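Local coordinates for DNA damage response protein Rtt109, putative (Neosartorya fumigata, PDB 5ZB9) that probably transfers an acetyl group from acetyl-CoA to a lysine of histone H3, in DNA replication and the response to DNA damage, at residues D272-E277 against H290-K295; A41-E46 against N249-C254. One frame throughout, in Å; residues are numbered along the deposited sequence.

Contact 1 of 2, residues D272-E277 against H290-K295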
loop_
_atom_site.group_PDB
_atom_site.type_symbol
_atom_site.label_atom_id
_atom_site.label_comp_id
_atom_site.label_asym_id
_atom_site.label_seq_id
_atom_site.Cartn_x
_atom_site.Cartn_y
_atom_site.Cartn_z
ATOM N N ASP A 272 -14.784 15.321 -10.906
ATOM C CA ASP A 272 -14.875 14.972 -12.323
ATOM C C ASP A 272 -16.299 15.149 -12.847
ATOM O O ASP A 272 -16.496 15.522 -14.000
ATOM C CB ASP A 272 -14.411 13.532 -12.569
ATOM C CG ASP A 272 -12.892 13.407 -12.689
ATOM O OD1 ASP A 272 -12.180 14.442 -12.684
ATOM O OD2 ASP A 272 -12.409 12.261 -12.803
ATOM N N ASP A 273 -17.290 14.894 -11.999
ATOM C CA ASP A 273 -18.679 15.034 -12.405
ATOM C C ASP A 273 -19.128 16.501 -12.529
ATOM O O ASP A 273 -20.240 16.777 -12.965
ATOM C CB ASP A 273 -19.590 14.289 -11.432
ATOM C CG ASP A 273 -20.795 13.654 -12.130
ATOM O OD1 ASP A 273 -20.587 12.927 -13.131
ATOM O OD2 ASP A 273 -21.946 13.886 -11.687
ATOM N N GLU A 274 -18.271 17.442 -12.145
ATOM C CA GLU A 274 -18.540 18.853 -12.411
ATOM C C GLU A 274 -18.206 19.184 -13.865
ATOM O O GLU A 274 -18.636 20.211 -14.388
ATOM C CB GLU A 274 -17.741 19.762 -11.472
ATOM C CG GLU A 274 -18.034 19.569 -9.995
ATOM C CD GLU A 274 -17.215 20.494 -9.093
ATOM O OE1 GLU A 274 -16.355 21.247 -9.602
ATOM O OE2 GLU A 274 -17.440 20.472 -7.865
ATOM N N LEU A 275 -17.432 18.320 -14.514
ATOM C CA LEU A 275 -17.068 18.516 -15.920
ATOM C C LEU A 275 -18.271 18.322 -16.833
ATOM O O LEU A 275 -19.163 17.535 -16.522
ATOM C CB LEU A 275 -15.957 17.548 -16.338
ATOM C CG LEU A 275 -14.646 17.588 -15.553
ATOM C CD1 LEU A 275 -13.672 16.548 -16.074
ATOM C CD2 LEU A 275 -14.037 18.964 -15.611
ATOM N N PRO A 276 -18.303 19.036 -17.967
ATOM C CA PRO A 276 -19.365 18.792 -18.953
ATOM C C PRO A 276 -19.225 17.397 -19.561
ATOM O O PRO A 276 -18.111 16.896 -19.652
ATOM C CB PRO A 276 -19.147 19.897 -19.989
ATOM C CG PRO A 276 -17.741 20.354 -19.792
ATOM C CD PRO A 276 -17.411 20.141 -18.356
ATOM N N GLU A 277 -20.333 16.761 -19.936
ATOM C CA GLU A 277 -20.267 15.385 -20.435
ATOM C C GLU A 277 -19.702 15.346 -21.844
ATOM O O GLU A 277 -19.234 14.307 -22.306
ATOM C CB GLU A 277 -21.641 14.711 -20.399
ATOM C CG GLU A 277 -22.634 15.215 -21.431
ATOM C CD GLU A 277 -24.024 15.406 -20.847
ATOM O OE1 GLU A 277 -24.140 15.585 -19.610
ATOM O OE2 GLU A 277 -25.001 15.377 -21.626
ATOM N N HIS A 290 -10.699 20.924 -16.565
ATOM C CA HIS A 290 -10.671 21.751 -15.369
ATOM C C HIS A 290 -11.977 21.643 -14.599
ATOM O O HIS A 290 -13.062 21.766 -15.160
ATOM C CB HIS A 290 -10.391 23.208 -15.720
ATOM C CG HIS A 290 -9.004 23.452 -16.226
ATOM N ND1 HIS A 290 -8.669 24.558 -16.978
ATOM C CD2 HIS A 290 -7.863 22.736 -16.084
ATOM C CE1 HIS A 290 -7.384 24.512 -17.278
ATOM N NE2 HIS A 290 -6.869 23.419 -16.746
ATOM N N TRP A 291 -11.853 21.405 -13.301
ATOM C CA TRP A 291 -12.993 21.345 -12.412
ATOM C C TRP A 291 -13.613 22.715 -12.194
ATOM O O TRP A 291 -12.977 23.745 -12.424
ATOM C CB TRP A 291 -12.577 20.774 -11.069
ATOM C CG TRP A 291 -12.125 19.358 -11.085
ATOM C CD1 TRP A 291 -12.685 18.323 -11.761
ATOM C CD2 TRP A 291 -11.017 18.814 -10.356
ATOM N NE1 TRP A 291 -11.998 17.159 -11.497
ATOM C CE2 TRP A 291 -10.968 17.439 -10.637
ATOM C CE3 TRP A 291 -10.064 19.361 -9.488
ATOM C CZ2 TRP A 291 -10.012 16.601 -10.074
ATOM C CZ3 TRP A 291 -9.112 18.534 -8.946
ATOM C CH2 TRP A 291 -9.086 17.172 -9.244
ATOM N N ARG A 292 -14.849 22.717 -11.709
ATOM C CA ARG A 292 -15.555 23.960 -11.436
ATOM C C ARG A 292 -15.139 24.537 -10.086
ATOM O O ARG A 292 -14.727 25.692 -9.995
ATOM C CB ARG A 292 -17.072 23.735 -11.475
ATOM C CG ARG A 292 -17.894 24.997 -11.252
ATOM C CD ARG A 292 -19.397 24.735 -11.315
ATOM N NE ARG A 292 -19.845 23.846 -10.248
ATOM C CZ ARG A 292 -20.411 22.663 -10.460
ATOM N NH1 ARG A 292 -20.787 21.915 -9.427
ATOM N NH2 ARG A 292 -20.603 22.230 -11.707
ATOM N N SER A 293 -15.227 23.720 -9.041
ATOM C CA SER A 293 -15.018 24.212 -7.685
ATOM C C SER A 293 -13.570 24.132 -7.197
ATOM O O SER A 293 -13.224 24.782 -6.218
ATOM C CB SER A 293 -15.922 23.454 -6.718
ATOM O OG SER A 293 -15.623 22.074 -6.721
ATOM N N VAL A 294 -12.729 23.343 -7.862
ATOM C CA VAL A 294 -11.322 23.223 -7.464
ATOM C C VAL A 294 -10.394 23.504 -8.645
ATOM O O VAL A 294 -10.501 22.854 -9.691
ATOM C CB VAL A 294 -11.004 21.821 -6.886
ATOM C CG1 VAL A 294 -9.499 21.623 -6.753
ATOM C CG2 VAL A 294 -11.689 21.622 -5.545
ATOM N N LYS A 295 -9.471 24.450 -8.466
ATOM C CA LYS A 295 -8.685 24.982 -9.583
ATOM C C LYS A 295 -7.208 24.599 -9.580
ATOM O O LYS A 295 -6.524 24.755 -10.589
ATOM C CB LYS A 295 -8.802 26.509 -9.614
ATOM C CG LYS A 295 -10.219 27.016 -9.859
ATOM C CD LYS A 295 -10.752 26.491 -11.184
ATOM C CE LYS A 295 -12.157 26.998 -11.483
ATOM N NZ LYS A 295 -12.547 26.637 -12.882
#
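E274 reaches across with its carboxylate to the backbone and side chain of S293. OE1 takes the S293 amide, N to OE1 2.8 Å, on its syn side and somewhat out of the carboxylate plane, and adds a weak, bent bond from the R292 amide. OE2 receives the S293 hydroxyl through its syn lone pair, OG to OE2 2.7 Å. Gripped at both oxygens, the carboxylate has its rotation fixed. The E274 chain runs out straight beyond CG (chi2 180°), and its CB and CG lie over one face of the R292 guanidinium. OE2 sits 4.0 Å from R292 NH1, well off the guanidinium plane, so this long salt bridge is a matter of charge alone. A type I beta turn, D272 to L275, leads out of helix 266-272 and places E274 and D272 for their separate partners. W291 NE1 gives a nearly straight bond, in its ring plane, to the anti side of D272 OD1, at 3.0 Å. L275 CD2 lies obliquely to the same ring, 4.1 Å from W291 CD1. Further out, R253 and R258 form salt bridges with the D272 carboxylate, while L268, L271 and F300 pack on the indole.

Contact 2 of 2, residues A41-E46 against N249-C254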
loop_
_atom_site.group_PDB
_atom_site.type_symbol
_atom_site.label_atom_id
_atom_site.label_comp_id
_atom_site.label_asym_id
_atom_site.label_seq_id
_atom_site.Cartn_x
_atom_site.Cartn_y
_atom_site.Cartn_z
ATOM N N ALA A 41 -5.577 10.698 -17.909
ATOM C CA ALA A 41 -4.843 11.315 -19.013
ATOM C C ALA A 41 -5.214 12.778 -19.165
ATOM O O ALA A 41 -6.373 13.150 -18.982
ATOM C CB ALA A 41 -5.109 10.574 -20.317
ATOM N N PRO A 42 -4.227 13.618 -19.495
ATOM C CA PRO A 42 -4.492 15.024 -19.811
ATOM C C PRO A 42 -5.247 15.116 -21.132
ATOM O O PRO A 42 -5.252 14.137 -21.883
ATOM C CB PRO A 42 -3.090 15.640 -19.929
ATOM C CG PRO A 42 -2.135 14.579 -19.478
ATOM C CD PRO A 42 -2.812 13.270 -19.679
ATOM N N PRO A 43 -5.880 16.264 -21.417
ATOM C CA PRO A 43 -6.589 16.398 -22.698
ATOM C C PRO A 43 -5.671 16.145 -23.895
ATOM O O PRO A 43 -4.553 16.660 -23.933
ATOM C CB PRO A 43 -7.079 17.849 -22.682
ATOM C CG PRO A 43 -6.262 18.539 -21.628
ATOM C CD PRO A 43 -5.944 17.495 -20.611
ATOM N N GLY A 44 -6.131 15.329 -24.838
ATOM C CA GLY A 44 -5.382 15.079 -26.054
ATOM C C GLY A 44 -4.420 13.905 -26.008
ATOM O O GLY A 44 -3.732 13.622 -26.991
ATOM N N GLU A 45 -4.362 13.219 -24.872
ATOM C CA GLU A 45 -3.466 12.079 -24.737
ATOM C C GLU A 45 -4.225 10.843 -24.283
ATOM O O GLU A 45 -5.333 10.936 -23.756
ATOM C CB GLU A 45 -2.337 12.399 -23.759
ATOM C CG GLU A 45 -1.732 13.779 -23.960
ATOM C CD GLU A 45 -0.332 13.893 -23.405
ATOM O OE1 GLU A 45 0.346 12.850 -23.290
ATOM O OE2 GLU A 45 0.096 15.023 -23.086
ATOM N N GLU A 46 -3.632 9.680 -24.512
ATOM C CA GLU A 46 -4.202 8.437 -24.021
ATOM C C GLU A 46 -3.631 8.126 -22.638
ATOM O O GLU A 46 -2.556 8.617 -22.284
ATOM C CB GLU A 46 -3.921 7.291 -25.001
ATOM C CG GLU A 46 -4.714 7.377 -26.304
ATOM C CD GLU A 46 -6.222 7.345 -26.080
ATOM O OE1 GLU A 46 -6.693 6.507 -25.279
ATOM O OE2 GLU A 46 -6.936 8.163 -26.705
ATOM N N ASN A 249 2.070 20.691 -14.714
ATOM C CA ASN A 249 1.221 21.793 -15.152
ATOM C C ASN A 249 -0.070 21.301 -15.788
ATOM O O ASN A 249 -0.933 22.101 -16.146
ATOM C CB ASN A 249 1.976 22.696 -16.128
ATOM C CG ASN A 249 2.884 23.689 -15.422
ATOM O OD1 ASN A 249 3.264 23.490 -14.267
ATOM N ND2 ASN A 249 3.232 24.769 -16.114
ATOM N N ALA A 250 -0.199 19.982 -15.920
ATOM C CA ALA A 250 -1.440 19.370 -16.386
ATOM C C ALA A 250 -2.574 19.682 -15.399
ATOM O O ALA A 250 -2.310 20.114 -14.273
ATOM C CB ALA A 250 -1.249 17.870 -16.553
ATOM N N PRO A 251 -3.843 19.500 -15.814
ATOM C CA PRO A 251 -4.939 19.802 -14.879
ATOM C C PRO A 251 -4.875 18.933 -13.621
ATOM O O PRO A 251 -4.446 17.779 -13.706
ATOM C CB PRO A 251 -6.196 19.485 -15.690
ATOM C CG PRO A 251 -5.759 19.520 -17.107
ATOM C CD PRO A 251 -4.348 19.049 -17.121
ATOM N N PRO A 252 -5.289 19.483 -12.468
ATOM C CA PRO A 252 -5.168 18.779 -11.184
ATOM C C PRO A 252 -5.735 17.356 -11.223
ATOM O O PRO A 252 -5.181 16.477 -10.571
ATOM C CB PRO A 252 -5.970 19.663 -10.227
ATOM C CG PRO A 252 -5.892 21.021 -10.832
ATOM C CD PRO A 252 -5.893 20.816 -12.312
ATOM N N ARG A 253 -6.790 17.127 -12.001
ATOM C CA ARG A 253 -7.408 15.805 -12.079
ATOM C C ARG A 253 -6.460 14.729 -12.604
ATOM O O ARG A 253 -6.753 13.539 -12.501
ATOM C CB ARG A 253 -8.667 15.852 -12.956
ATOM C CG ARG A 253 -8.416 16.094 -14.442
ATOM C CD ARG A 253 -9.720 16.030 -15.225
ATOM N NE ARG A 253 -10.439 14.802 -14.927
ATOM C CZ ARG A 253 -10.289 13.674 -15.610
ATOM N NH1 ARG A 253 -9.459 13.636 -16.646
ATOM N NH2 ARG A 253 -10.970 12.589 -15.259
ATOM N N CYS A 254 -5.331 15.150 -13.168
ATOM C CA CYS A 254 -4.355 14.223 -13.739
ATOM C C CYS A 254 -3.184 13.966 -12.800
ATOM O O CYS A 254 -2.351 13.100 -13.062
ATOM C CB CYS A 254 -3.807 14.765 -15.066
ATOM S SG CYS A 254 -5.047 15.254 -16.284
HETATM O O HOH W 1 -8.873 11.858 -18.546
HETATM O O HOH W 2 -7.971 15.508 -18.346
#
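The ring of P43 meets the ring of P251 through its CD, 4.1 Å from P251 CG and equally near P251 CD. Next to them the P42 ring borders A250 and C254: its CB comes to 4.4 Å from A250 CB, and the thiol of C254 lies against the start of the ring, SG to P42 CA 3.6 Å. That sulfur stands beside its own backbone N and anti to the carbonyl carbon (chi1 -52°), which turns it toward P42 and the A41 carbonyl. The apolar part is therefore a small patch of proline rings, a methyl and a thiol, with little surface buried.

The polar part runs through water. R253 brings NH1 near the A41 carbonyl, but at 3.9 Å from A41 O the two do not bond directly. Two waters fill in instead, each giving a hydrogen to A41 O and accepting one from NH1; the first is 2.7 Å from R253 NH1. Both waters lie at the guanidinium edge, in its plane, where the N-H bonds of NH1 point. With these four bonds A41 O receives two and NH1 gives two. A chi1 of 68° and a bend at chi3 (-52°) together bring NH1 round to the A41 carbonyl, while D272 is the partner of NE.

Each segment also turns on itself. P42 to E45 form a type II beta turn with G44 in its third position, and C254 N bonds back to P251 O. The 41-46 segment belongs to the connection from strand 22-35 to strand 50-61, an antiparallel pair of the central sheet, and R338 packs on P42. The 249-254 segment lies between helix 241-244 and helix 266-272, so the contact joins a strand-to-strand loop to an interhelical one.

How the contacts relate
Both contacts join loops on the same side of the chain's centre, their own centres about 13 Å apart. Contact 1 is a surface contact closed locally within the connection from helix 266-272 to helix 297-304; contact 2 is partly buried and brings together segments some 200 residues apart in sequence. Their chemistry differs accordingly: direct charged and polar bonds dominate contact 1, proline packing and bridging water contact 2. They meet directly where R253 NE forms a salt bridge with D272 OD1 at 2.9 Å, so this carboxylate oxygen serves W291 and R253 together. The W291 ring also packs on R253 and P252, and H290 touches P251, so 249-254 touches both 41-46 and the segments of contact 1.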